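Long-range contacts in putative NADPH-dependent oxidoreductase (Desulfitobacterium hafniense DCB-2, PDB 3DB2), which is a putative NADPH-dependent oxidoreductase, probably binding its dinucleotide in a Rossmann domain joined to a GFO/IDH/MocA-type C-terminal domain: residues 32-37 / 59-64; 172-177 / 211-216; 195-200 / 347-352; 271-276 / 293-298. One frame throughout, in Å; residues are numbered along the deposited sequence.

Contact 1 (32-37 / 59-64); sequences LVTCYS and EALLAR
Strand 32-36 and segment 59-64, the later part of helix 58-62 and the residues after it, come together with their backbones well apart: Thr34 and Leu61 approach to 7.1 Å between CA atoms, and Val33 and Arg64 to 8.9 Å. Side chains therefore bridge the gap. Leu61 points into the strand with CG anti to its backbone N (chi1 -175°), which sends CD1 against the inner part of Tyr36, 3.4 Å from Tyr36 CB, while the phenol ring of the tyrosine leads off elsewhere. The methyl group CG2 of Thr34 fits between the two residues of the other segment, 3.8 Å from Leu61 CG and 3.7 Å from Arg64 CD. Arg64 runs extended from CG to NE, antiparallel to the side chain of Val33, whose CG1 lies 4.1 Å from Arg64 CD. Thr34 CB covers one face of the guanidinium group. The polar ends of this pair converge on a third residue: Asp55 OD2 forms a salt bridge with Arg64 NE and a hydrogen bond with Thr34 OG1, so the carboxylate ties strand and Arg64 together at one point. In the Rossmann domain, strand 30-36 lies between strands 53-54 and 6-11 of the parallel sheet; Leu61 also packs on Ala9 and Ile11 of strand 6-11, and helix 40-50 meets Leu32 and Cys35.

Contact 2 (172-177 / 211-216); sequences ATAPGG and VENITV
Asn213 lays its amide against the turn formed by residues 174-177, with ND2 2.8 Å from Ala174 O and 3.7 Å from Gly177 CA. The first of these is a hydrogen bond of good geometry (159° at the hydrogen), and Ala174 O lies close to the plane of the amide. That carbonyl oxygen takes a second bond from Gly177 N, which closes the turn; the two donors reach it from opposite faces of the carbonyl plane. ND2 also bonds to Arg168 O, and this fixes which way round the amide sits. Its other end, OD1, receives a hydrogen bond from a water at 2.6 Å, and the same water accepts from Gly176 N, while Ile214 N adds a weak bond to OD1. The receiving loop is a type II beta turn, Ala174 to Gly177, with glycine at its third position, where the positive phi of 67° favours that residue. Gly177, the last residue of the turn, is also the N-cap of helix 178-181. A side chain on Gly177 would run into Ile214 O; as glycine, its CA instead makes a CA-H...O contact of 3.3 Å with that oxygen, which is buried here and has no other polar partner. With CG2 anti to its backbone N, Ile214 lays that methyl on the peptide between the two glycines, 3.4 Å from Gly176 O. The same oxygen accepts a hydrogen bond from Asn217 ND2, just beyond the start of strand 216-223 in the C-terminal domain.

Contact 3 (195-200 / 347-352); sequences GPVARV and VEIAEI
Arg199 and Glu348 meet through folded side chains: the arginine places CG between its backbone N and carbonyl carbon (chi1 63°) and bends again at chi3, while the glutamate bends at chi2 (-62°), so that both run side by side in the same direction from facing strand positions. The arginine grips the carboxylate side-on, NE bonding to OE2 of Glu348 and NH2 to OE1, each at 2.9 Å. Both oxygens use their syn lone pairs. OE2 lies in the guanidinium plane, whereas OE1 is tilted out of it because the two flat groups are turned 32° apart. Ala198 CB covers one face of the guanidinium, and NH1 holds a second carboxylate, that of Glu222.

Beneath the salt bridge the backbones pair antiparallel. Val200 and Val347 exchange two hydrogen bonds, Val200 N to Val347 O and the reverse, and Ile349 N, just beyond Glu348, donates to Ala198 O at 2.9 Å. Ile349 turns inward, its CD1 over the Val200 side chain, and crosses Val197 at about a right angle, with Ile349 CG1 3.9 Å from Val197 CG1. Ala198 and Arg199 form a classic beta bulge opposite Glu222. A methionine in place of Arg199 would probably leave the carboxylates of Glu348 and Glu222 without the positive charge they share. The guanidinium thus joins, by charge, carboxylates of strands 216-223 and 347-348 from strand 197-205 between them, adding to the backbone pairing of these strands.

Contact 4 (271-276 / 293-298); sequences STLIKR and VKVDFE. With GOL (glycerol), chain E.
The ring of Phe297 carries a glycerol carbon on one face, C3 standing 3.2 Å above the ring plane and displaced toward the rim, while Ser271 OG, itself hydrogen-bonded to Asp268 O, meets its edge in plane, 3.5 Å from CZ of the phenylalanine. Leu273 CB also comes to the edge, 4.0 Å from Phe297 CE2. With CG between its backbone N and carbonyl carbon (chi1 49°), Phe297 brings its ring back toward strand 271-278. The glycerol, probably from the crystallisation liquor, gives O2 to Ser271 O and O3 to Asp296 OD1, and takes a bond from Phe297 N on O3. The same Asp296 OD1 turns its syn lone pair to Lys294 NZ in a salt bridge. A water joins Leu273 N to Val295 O and also hydrogen-bonds to glycerol O2. An alanine at Phe297 is likely to open a gap beside Leu273 CB and Ser271 and to remove the surface under the glycerol carbon.

Lys275 and Val293 exchange two nearly straight hydrogen bonds, each 2.8 Å between N and O. Leu273 and Val295 lie side by side, Leu273 CD2 3.8 Å from Val295 CG1, on the face where Met135 of helix 130-140 touches Leu273. Across the other face, Ile274 CD1 reaches over Lys294 CA at 3.7 Å. The antiparallel pairs Ile274-Lys294, non-hydrogen-bonded, and Lys275-Val293, hydrogen-bonded, with short strand axes inclined at 136°, identify a twisted beta hairpin at one edge of the large mixed C-terminal sheet.

Contact 1 comes first along the chain and belongs to the parallel sheet of the Rossmann domain; its centre is about 34 to 43 Å from those of the other three, which lie in the C-terminal part. Contacts 3 and 4 share the large mixed sheet but occupy its two ends, strand 347-348 at one border and strand 290-295 at the other, with centres about 31 Å apart. Contact 2 joins loops near strand 216-223 of that sheet, its centre about 21 Å from that of contact 3, and their segments alternate in sequence. Contact 4 lies in sequence between the two segments of contact 3, whose closing segment brings the chain's end back to strand 197-205.

Contact 1 (32-37 / 59-64)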
loop_
_atom_site.group_PDB
_atom_site.type_symbol
_atom_site.label_atom_id
_atom_site.label_comp_id
_atom_site.label_asym_id
_atom_site.label_seq_id
_atom_site.Cartn_x
_atom_site.Cartn_y
_atom_site.Cartn_z
ATOM N N LEU C 32 21.019 10.264 -35.255
ATOM C CA LEU C 32 19.832 11.059 -35.552
ATOM C C LEU C 32 19.997 11.750 -36.910
ATOM O O LEU C 32 20.864 12.615 -37.038
ATOM C CB LEU C 32 19.581 12.060 -34.457
ATOM C CG LEU C 32 18.365 12.960 -34.342
ATOM C CD1 LEU C 32 17.029 12.340 -34.678
ATOM C CD2 LEU C 32 18.266 13.478 -32.899
ATOM N N VAL C 33 19.157 11.360 -37.851
ATOM C CA VAL C 33 19.104 11.806 -39.228
ATOM C C VAL C 33 18.156 12.979 -39.431
ATOM O O VAL C 33 18.464 14.041 -39.991
ATOM C CB VAL C 33 18.614 10.654 -40.145
ATOM C CG1 VAL C 33 18.480 11.164 -41.574
ATOM C CG2 VAL C 33 19.513 9.440 -40.104
ATOM N N THR C 34 16.910 12.863 -38.958
ATOM C CA THR C 34 15.950 13.922 -39.200
ATOM C C THR C 34 14.905 13.924 -38.096
ATOM O O THR C 34 14.933 13.118 -37.158
ATOM C CB THR C 34 15.338 13.766 -40.607
ATOM O OG1 THR C 34 14.597 14.936 -40.944
ATOM C CG2 THR C 34 14.399 12.572 -40.666
ATOM N N CYS C 35 13.982 14.860 -38.206
ATOM C CA CYS C 35 12.880 15.057 -37.288
ATOM C C CYS C 35 11.664 15.619 -38.012
ATOM O O CYS C 35 11.699 16.270 -39.080
ATOM C CB CYS C 35 13.364 15.939 -36.140
ATOM S SG CYS C 35 13.450 17.708 -36.591
ATOM N N TYR C 36 10.507 15.342 -37.423
ATOM C CA TYR C 36 9.221 15.863 -37.880
ATOM C C TYR C 36 8.407 16.325 -36.673
ATOM O O TYR C 36 8.423 15.641 -35.666
ATOM C CB TYR C 36 8.484 14.798 -38.697
ATOM C CG TYR C 36 7.125 15.298 -39.128
ATOM C CD1 TYR C 36 6.985 16.172 -40.197
ATOM C CD2 TYR C 36 5.990 14.890 -38.439
ATOM C CE1 TYR C 36 5.736 16.633 -40.586
ATOM C CE2 TYR C 36 4.738 15.341 -38.817
ATOM C CZ TYR C 36 4.620 16.204 -39.887
ATOM O OH TYR C 36 3.367 16.654 -40.252
ATOM N N SER C 37 7.750 17.453 -36.823
ATOM C CA SER C 37 6.650 18.023 -36.073
ATOM C C SER C 37 5.709 18.716 -37.053
ATOM O O SER C 37 6.174 19.032 -38.150
ATOM C CB SER C 37 7.128 19.027 -35.026
ATOM O OG SER C 37 6.691 18.665 -33.720
ATOM N N GLU C 59 5.832 12.126 -45.301
ATOM C CA GLU C 59 6.225 11.382 -46.504
ATOM C C GLU C 59 7.702 11.610 -46.784
ATOM O O GLU C 59 8.508 10.770 -47.174
ATOM C CB GLU C 59 5.308 11.840 -47.636
ATOM C CG GLU C 59 3.853 11.444 -47.506
ATOM C CD GLU C 59 3.037 12.152 -46.450
ATOM O OE1 GLU C 59 3.218 13.362 -46.187
ATOM O OE2 GLU C 59 2.161 11.479 -45.856
ATOM N N ALA C 60 8.147 12.822 -46.532
ATOM C CA ALA C 60 9.493 13.289 -46.839
ATOM C C ALA C 60 10.458 12.577 -45.893
ATOM O O ALA C 60 11.558 12.151 -46.225
ATOM C CB ALA C 60 9.559 14.795 -46.714
ATOM N N LEU C 61 9.987 12.445 -44.644
ATOM C CA LEU C 61 10.793 11.727 -43.633
ATOM C C LEU C 61 10.886 10.263 -44.021
ATOM O O LEU C 61 11.952 9.638 -44.040
ATOM C CB LEU C 61 10.164 11.939 -42.263
ATOM C CG LEU C 61 10.838 11.405 -41.003
ATOM C CD1 LEU C 61 10.501 12.336 -39.849
ATOM C CD2 LEU C 61 10.379 9.977 -40.774
ATOM N N LEU C 62 9.745 9.666 -44.366
ATOM C CA LEU C 62 9.738 8.221 -44.603
ATOM C C LEU C 62 10.488 7.847 -45.864
ATOM O O LEU C 62 10.944 6.705 -45.993
ATOM C CB LEU C 62 8.282 7.770 -44.592
ATOM C CG LEU C 62 7.591 7.870 -43.224
ATOM C CD1 LEU C 62 6.093 7.650 -43.332
ATOM C CD2 LEU C 62 8.205 6.868 -42.242
ATOM N N ALA C 63 10.652 8.807 -46.758
ATOM C CA ALA C 63 11.390 8.582 -48.009
ATOM C C ALA C 63 12.889 8.473 -47.781
ATOM O O ALA C 63 13.620 7.990 -48.652
ATOM C CB ALA C 63 11.116 9.684 -49.025
ATOM N N ARG C 64 13.397 8.881 -46.629
ATOM C CA ARG C 64 14.807 8.687 -46.338
ATOM C C ARG C 64 15.184 7.249 -46.016
ATOM O O ARG C 64 14.654 6.634 -45.088
ATOM C CB ARG C 64 15.169 9.562 -45.143
ATOM C CG ARG C 64 14.686 11.002 -45.245
ATOM C CD ARG C 64 15.338 11.788 -44.125
ATOM N NE ARG C 64 15.258 13.219 -44.321
ATOM C CZ ARG C 64 16.188 14.081 -44.679
ATOM N NH1 ARG C 64 17.430 13.711 -44.936
ATOM N NH2 ARG C 64 15.830 15.362 -44.782
#

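Contact 2 (172-177 / 211-216)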
loop_
_atom_site.group_PDB
_atom_site.type_symbol
_atom_site.label_atom_id
_atom_site.label_comp_id
_atom_site.label_asym_id
_atom_site.label_seq_id
_atom_site.Cartn_x
_atom_site.Cartn_y
_atom_site.Cartn_z
ATOM N N ALA C 172 -11.151 10.670 -21.171
ATOM C CA ALA C 172 -10.793 10.007 -22.421
ATOM C C ALA C 172 -9.308 10.092 -22.735
ATOM O O ALA C 172 -8.687 9.208 -23.333
ATOM C CB ALA C 172 -11.563 10.617 -23.594
ATOM N N THR C 173 -8.641 11.177 -22.329
ATOM C CA THR C 173 -7.228 11.336 -22.665
ATOM C C THR C 173 -6.307 10.797 -21.579
ATOM O O THR C 173 -5.152 10.424 -21.811
ATOM C CB THR C 173 -7.060 12.847 -22.935
ATOM O OG1 THR C 173 -7.454 13.618 -21.799
ATOM C CG2 THR C 173 -8.029 13.245 -24.045
ATOM N N ALA C 174 -6.811 10.789 -20.341
ATOM C CA ALA C 174 -6.031 10.314 -19.206
ATOM C C ALA C 174 -6.894 9.417 -18.326
ATOM O O ALA C 174 -7.365 9.755 -17.248
ATOM C CB ALA C 174 -5.465 11.510 -18.454
ATOM N N PRO C 175 -7.169 8.211 -18.780
ATOM C CA PRO C 175 -8.005 7.308 -17.989
ATOM C C PRO C 175 -7.418 7.038 -16.598
ATOM O O PRO C 175 -6.253 6.716 -16.390
ATOM C CB PRO C 175 -8.045 6.051 -18.850
ATOM C CG PRO C 175 -7.716 6.505 -20.229
ATOM C CD PRO C 175 -6.730 7.630 -20.068
ATOM N N GLY C 176 -8.281 7.187 -15.609
ATOM C CA GLY C 176 -8.008 7.045 -14.195
ATOM C C GLY C 176 -7.081 8.122 -13.701
ATOM O O GLY C 176 -6.484 8.043 -12.621
ATOM N N GLY C 177 -6.921 9.200 -14.480
ATOM C CA GLY C 177 -6.053 10.292 -14.062
ATOM C C GLY C 177 -4.597 9.875 -13.956
ATOM O O GLY C 177 -3.993 9.498 -14.969
ATOM N N VAL C 211 -10.351 19.668 -11.621
ATOM C CA VAL C 211 -10.649 18.935 -12.844
ATOM C C VAL C 211 -11.702 17.853 -12.590
ATOM O O VAL C 211 -11.939 17.525 -11.420
ATOM C CB VAL C 211 -9.425 18.268 -13.479
ATOM C CG1 VAL C 211 -8.473 19.310 -14.039
ATOM C CG2 VAL C 211 -8.713 17.373 -12.462
ATOM N N GLU C 212 -12.293 17.352 -13.674
ATOM C CA GLU C 212 -13.372 16.376 -13.574
ATOM C C GLU C 212 -12.822 14.948 -13.512
ATOM O O GLU C 212 -13.529 13.964 -13.287
ATOM C CB GLU C 212 -14.331 16.467 -14.753
ATOM C CG GLU C 212 -13.777 15.949 -16.067
ATOM C CD GLU C 212 -13.211 17.080 -16.918
ATOM O OE1 GLU C 212 -12.409 17.884 -16.373
ATOM O OE2 GLU C 212 -13.555 17.159 -18.121
ATOM N N ASN C 213 -11.518 14.781 -13.733
ATOM C CA ASN C 213 -11.010 13.405 -13.733
ATOM C C ASN C 213 -10.717 12.881 -12.324
ATOM O O ASN C 213 -10.573 13.630 -11.350
ATOM C CB ASN C 213 -9.750 13.363 -14.577
ATOM C CG ASN C 213 -9.540 12.046 -15.294
ATOM O OD1 ASN C 213 -10.288 11.089 -15.126
ATOM N ND2 ASN C 213 -8.502 12.057 -16.118
ATOM N N ILE C 214 -10.622 11.556 -12.239
ATOM C CA ILE C 214 -10.040 10.918 -11.030
ATOM C C ILE C 214 -8.687 11.511 -10.764
ATOM O O ILE C 214 -7.921 11.724 -11.737
ATOM C CB ILE C 214 -9.985 9.389 -11.279
ATOM C CG1 ILE C 214 -11.371 8.750 -11.196
ATOM C CG2 ILE C 214 -8.969 8.748 -10.354
ATOM C CD1 ILE C 214 -11.506 7.340 -11.727
ATOM N N THR C 215 -8.306 11.812 -9.531
ATOM C CA THR C 215 -6.934 12.171 -9.214
ATOM C C THR C 215 -6.270 11.304 -8.141
ATOM O O THR C 215 -5.084 11.543 -7.877
ATOM C CB THR C 215 -6.798 13.630 -8.750
ATOM O OG1 THR C 215 -7.554 13.976 -7.606
ATOM C CG2 THR C 215 -7.353 14.558 -9.848
ATOM N N VAL C 216 -7.041 10.371 -7.584
ATOM C CA VAL C 216 -6.566 9.497 -6.505
ATOM C C VAL C 216 -7.158 8.109 -6.712
ATOM O O VAL C 216 -8.381 7.982 -6.814
ATOM C CB VAL C 216 -6.962 10.021 -5.118
ATOM C CG1 VAL C 216 -6.583 9.022 -4.020
ATOM C CG2 VAL C 216 -6.344 11.374 -4.803
HETATM O O HOH W 1 -10.846 8.534 -15.525
#

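Contact 3 (195-200 / 347-352)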
loop_
_atom_site.group_PDB
_atom_site.type_symbol
_atom_site.label_atom_id
_atom_site.label_comp_id
_atom_site.label_asym_id
_atom_site.label_seq_id
_atom_site.Cartn_x
_atom_site.Cartn_y
_atom_site.Cartn_z
ATOM N N GLY C 195 4.989 -11.245 -13.478
ATOM C CA GLY C 195 4.186 -11.876 -14.499
ATOM C C GLY C 195 2.794 -11.247 -14.612
ATOM O O GLY C 195 2.499 -10.252 -13.939
ATOM N N PRO C 196 1.956 -11.800 -15.473
ATOM C CA PRO C 196 0.700 -11.168 -15.862
ATOM C C PRO C 196 -0.376 -11.100 -14.786
ATOM O O PRO C 196 -0.716 -12.012 -14.024
ATOM C CB PRO C 196 0.181 -12.044 -17.026
ATOM C CG PRO C 196 0.835 -13.362 -16.786
ATOM C CD PRO C 196 2.178 -13.050 -16.216
ATOM N N VAL C 197 -1.011 -9.938 -14.722
ATOM C CA VAL C 197 -2.146 -9.700 -13.841
ATOM C C VAL C 197 -3.367 -10.463 -14.329
ATOM O O VAL C 197 -3.612 -10.519 -15.532
ATOM C CB VAL C 197 -2.434 -8.194 -13.777
ATOM C CG1 VAL C 197 -3.725 -7.960 -13.011
ATOM C CG2 VAL C 197 -1.254 -7.451 -13.149
ATOM N N ALA C 198 -4.130 -11.048 -13.414
ATOM C CA ALA C 198 -5.369 -11.732 -13.762
ATOM C C ALA C 198 -6.606 -10.871 -13.595
ATOM O O ALA C 198 -7.571 -10.908 -14.368
ATOM C CB ALA C 198 -5.524 -12.998 -12.930
ATOM N N ARG C 199 -6.683 -10.099 -12.529
ATOM C CA ARG C 199 -7.842 -9.290 -12.198
ATOM C C ARG C 199 -7.447 -8.071 -11.363
ATOM O O ARG C 199 -6.380 -7.999 -10.714
ATOM C CB ARG C 199 -8.915 -10.061 -11.422
ATOM C CG ARG C 199 -8.479 -10.584 -10.052
ATOM C CD ARG C 199 -9.559 -11.547 -9.502
ATOM N NE ARG C 199 -9.656 -12.634 -10.497
ATOM C CZ ARG C 199 -8.796 -13.624 -10.568
ATOM N NH1 ARG C 199 -7.782 -13.754 -9.707
ATOM N NH2 ARG C 199 -9.027 -14.494 -11.555
ATOM N N VAL C 200 -8.320 -7.065 -11.384
ATOM C CA VAL C 200 -8.158 -5.741 -10.850
ATOM C C VAL C 200 -9.360 -5.292 -10.026
ATOM O O VAL C 200 -10.471 -5.577 -10.478
ATOM C CB VAL C 200 -7.997 -4.719 -12.012
ATOM C CG1 VAL C 200 -7.717 -3.317 -11.497
ATOM C CG2 VAL C 200 -6.898 -5.160 -12.966
ATOM N N VAL C 347 -12.630 -6.843 -11.900
ATOM C CA VAL C 347 -12.695 -6.986 -13.351
ATOM C C VAL C 347 -11.544 -7.856 -13.808
ATOM O O VAL C 347 -10.390 -7.557 -13.435
ATOM C CB VAL C 347 -12.592 -5.624 -14.054
ATOM C CG1 VAL C 347 -12.510 -5.846 -15.569
ATOM C CG2 VAL C 347 -13.777 -4.753 -13.674
ATOM N N GLU C 348 -11.873 -8.898 -14.555
ATOM C CA GLU C 348 -10.884 -9.823 -15.110
ATOM C C GLU C 348 -10.180 -9.087 -16.260
ATOM O O GLU C 348 -10.785 -8.392 -17.057
ATOM C CB GLU C 348 -11.490 -11.116 -15.623
ATOM C CG GLU C 348 -12.323 -11.909 -14.629
ATOM C CD GLU C 348 -11.487 -12.365 -13.445
ATOM O OE1 GLU C 348 -10.519 -13.122 -13.666
ATOM O OE2 GLU C 348 -11.832 -11.929 -12.333
ATOM N N ILE C 349 -8.868 -9.253 -16.369
ATOM C CA ILE C 349 -8.176 -8.662 -17.511
ATOM C C ILE C 349 -8.661 -9.297 -18.804
ATOM O O ILE C 349 -8.678 -8.693 -19.870
ATOM C CB ILE C 349 -6.660 -8.844 -17.349
ATOM C CG1 ILE C 349 -6.077 -8.253 -16.059
ATOM C CG2 ILE C 349 -5.941 -8.274 -18.558
ATOM C CD1 ILE C 349 -6.194 -6.738 -15.996
ATOM N N ALA C 350 -9.108 -10.556 -18.756
ATOM C CA ALA C 350 -9.590 -11.178 -19.992
ATOM C C ALA C 350 -10.808 -10.469 -20.566
ATOM O O ALA C 350 -11.021 -10.442 -21.784
ATOM C CB ALA C 350 -9.916 -12.644 -19.718
ATOM N N GLU C 351 -11.598 -9.868 -19.701
ATOM C CA GLU C 351 -12.816 -9.148 -20.036
ATOM C C GLU C 351 -12.513 -7.960 -20.941
ATOM O O GLU C 351 -13.295 -7.435 -21.738
ATOM C CB GLU C 351 -13.509 -8.607 -18.809
ATOM C CG GLU C 351 -14.296 -9.560 -17.945
ATOM C CD GLU C 351 -14.979 -8.733 -16.850
ATOM O OE1 GLU C 351 -15.626 -7.783 -17.334
ATOM O OE2 GLU C 351 -14.822 -9.036 -15.636
ATOM N N ILE C 352 -11.295 -7.460 -20.796
ATOM C CA ILE C 352 -10.851 -6.266 -21.511
ATOM C C ILE C 352 -10.228 -6.763 -22.818
ATOM O O ILE C 352 -10.573 -6.318 -23.898
ATOM C CB ILE C 352 -9.816 -5.441 -20.739
ATOM C CG1 ILE C 352 -10.311 -4.840 -19.431
ATOM C CG2 ILE C 352 -9.224 -4.337 -21.623
ATOM C CD1 ILE C 352 -11.416 -3.809 -19.630
HETATM O O HOH W 2 -8.069 -12.384 -16.665
#

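Contact 4 (271-276 / 293-298)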
loop_
_atom_site.group_PDB
_atom_site.type_symbol
_atom_site.label_atom_id
_atom_site.label_comp_id
_atom_site.label_asym_id
_atom_site.label_seq_id
_atom_site.Cartn_x
_atom_site.Cartn_y
_atom_site.Cartn_z
ATOM N N SER C 271 18.135 6.950 -5.775
ATOM C CA SER C 271 17.201 5.927 -5.280
ATOM C C SER C 271 17.882 5.163 -4.151
ATOM O O SER C 271 19.099 5.232 -4.000
ATOM C CB SER C 271 16.762 5.017 -6.419
ATOM O OG SER C 271 17.770 4.121 -6.849
ATOM N N THR C 272 17.114 4.426 -3.364
ATOM C CA THR C 272 17.635 3.635 -2.274
ATOM C C THR C 272 16.871 2.286 -2.333
ATOM O O THR C 272 15.658 2.342 -2.567
ATOM C CB THR C 272 17.396 4.107 -0.841
ATOM O OG1 THR C 272 16.100 4.734 -0.783
ATOM C CG2 THR C 272 18.440 5.102 -0.372
ATOM N N LEU C 273 17.613 1.229 -2.117
ATOM C CA LEU C 273 16.979 -0.091 -1.997
ATOM C C LEU C 273 17.435 -0.679 -0.658
ATOM O O LEU C 273 18.638 -0.711 -0.435
ATOM C CB LEU C 273 17.322 -0.995 -3.158
ATOM C CG LEU C 273 16.820 -2.448 -3.122
ATOM C CD1 LEU C 273 15.308 -2.538 -3.083
ATOM C CD2 LEU C 273 17.377 -3.251 -4.286
ATOM N N ILE C 274 16.473 -1.103 0.150
ATOM C CA ILE C 274 16.858 -1.631 1.479
ATOM C C ILE C 274 16.265 -3.015 1.572
ATOM O O ILE C 274 15.148 -3.231 1.128
ATOM C CB ILE C 274 16.403 -0.659 2.564
ATOM C CG1 ILE C 274 17.328 0.578 2.694
ATOM C CG2 ILE C 274 16.209 -1.394 3.880
ATOM C CD1 ILE C 274 18.446 0.334 3.699
ATOM N N LYS C 275 17.024 -3.966 2.097
ATOM C CA LYS C 275 16.624 -5.320 2.377
ATOM C C LYS C 275 16.409 -5.496 3.891
ATOM O O LYS C 275 17.298 -5.190 4.685
ATOM C CB LYS C 275 17.682 -6.329 1.942
ATOM C CG LYS C 275 17.309 -7.788 1.928
ATOM C CD LYS C 275 18.569 -8.665 1.811
ATOM C CE LYS C 275 18.272 -9.994 1.131
ATOM N NZ LYS C 275 19.441 -10.914 1.213
ATOM N N ARG C 276 15.240 -5.987 4.245
ATOM C CA ARG C 276 14.924 -6.295 5.638
ATOM C C ARG C 276 14.948 -7.811 5.797
ATOM O O ARG C 276 14.142 -8.482 5.138
ATOM C CB ARG C 276 13.579 -5.716 6.060
ATOM C CG ARG C 276 13.202 -6.180 7.484
ATOM C CD ARG C 276 11.922 -5.464 7.939
ATOM N NE ARG C 276 12.284 -4.053 8.123
ATOM C CZ ARG C 276 11.414 -3.148 8.567
ATOM N NH1 ARG C 276 10.178 -3.547 8.849
ATOM N NH2 ARG C 276 11.812 -1.892 8.713
ATOM N N VAL C 293 19.432 -3.675 5.632
ATOM C CA VAL C 293 20.686 -3.560 4.928
ATOM C C VAL C 293 20.547 -2.824 3.585
ATOM O O VAL C 293 19.668 -3.153 2.775
ATOM C CB VAL C 293 21.298 -4.935 4.584
ATOM C CG1 VAL C 293 22.688 -4.680 4.004
ATOM C CG2 VAL C 293 21.379 -5.842 5.793
ATOM N N LYS C 294 21.428 -1.856 3.371
ATOM C CA LYS C 294 21.429 -1.142 2.095
ATOM C C LYS C 294 21.922 -2.048 0.980
ATOM O O LYS C 294 22.892 -2.796 1.129
ATOM C CB LYS C 294 22.284 0.131 2.113
ATOM C CG LYS C 294 21.704 1.114 1.094
ATOM C CD LYS C 294 22.179 2.547 1.267
ATOM C CE LYS C 294 21.924 3.356 -0.012
ATOM N NZ LYS C 294 23.196 3.783 -0.643
ATOM N N VAL C 295 21.230 -1.992 -0.162
ATOM C CA VAL C 295 21.537 -2.798 -1.332
ATOM C C VAL C 295 22.047 -1.842 -2.408
ATOM O O VAL C 295 21.289 -0.958 -2.826
ATOM C CB VAL C 295 20.358 -3.608 -1.883
ATOM C CG1 VAL C 295 20.764 -4.450 -3.078
ATOM C CG2 VAL C 295 19.776 -4.510 -0.802
ATOM N N ASP C 296 23.306 -2.033 -2.790
ATOM C CA ASP C 296 23.843 -1.189 -3.888
ATOM C C ASP C 296 23.850 -1.982 -5.184
ATOM O O ASP C 296 23.759 -3.207 -5.185
ATOM C CB ASP C 296 25.196 -0.618 -3.493
ATOM C CG ASP C 296 25.015 0.423 -2.400
ATOM O OD1 ASP C 296 24.369 1.464 -2.658
ATOM O OD2 ASP C 296 25.465 0.214 -1.257
ATOM N N PHE C 297 23.910 -1.278 -6.313
ATOM C CA PHE C 297 23.719 -1.792 -7.647
ATOM C C PHE C 297 24.267 -0.795 -8.677
ATOM O O PHE C 297 24.343 0.416 -8.417
ATOM C CB PHE C 297 22.231 -2.089 -7.952
ATOM C CG PHE C 297 21.321 -0.931 -7.572
ATOM C CD1 PHE C 297 21.130 0.149 -8.422
ATOM C CD2 PHE C 297 20.669 -0.923 -6.352
ATOM C CE1 PHE C 297 20.331 1.197 -8.044
ATOM C CE2 PHE C 297 19.876 0.132 -5.971
ATOM C CZ PHE C 297 19.708 1.215 -6.817
ATOM N N GLU C 298 24.648 -1.263 -9.866
ATOM C CA GLU C 298 25.171 -0.345 -10.855
ATOM C C GLU C 298 24.010 0.449 -11.463
ATOM O O GLU C 298 22.884 -0.040 -11.566
ATOM C CB GLU C 298 25.896 -1.040 -12.004
ATOM C CG GLU C 298 27.173 -1.774 -11.631
ATOM C CD GLU C 298 28.194 -0.889 -10.943
ATOM O OE1 GLU C 298 28.755 0.017 -11.594
ATOM O OE2 GLU C 298 28.441 -1.134 -9.738
HETATM C C1 GOL E . 22.265 4.542 -5.843
HETATM O O1 GOL E . 23.400 4.260 -6.625
HETATM C C2 GOL E . 22.241 3.530 -4.724
HETATM O O2 GOL E . 21.169 3.755 -3.850
HETATM C C3 GOL E . 22.496 2.091 -5.285
HETATM O O3 GOL E . 23.886 1.687 -5.431
HETATM O O HOH W 3 20.371 1.494 -2.305
#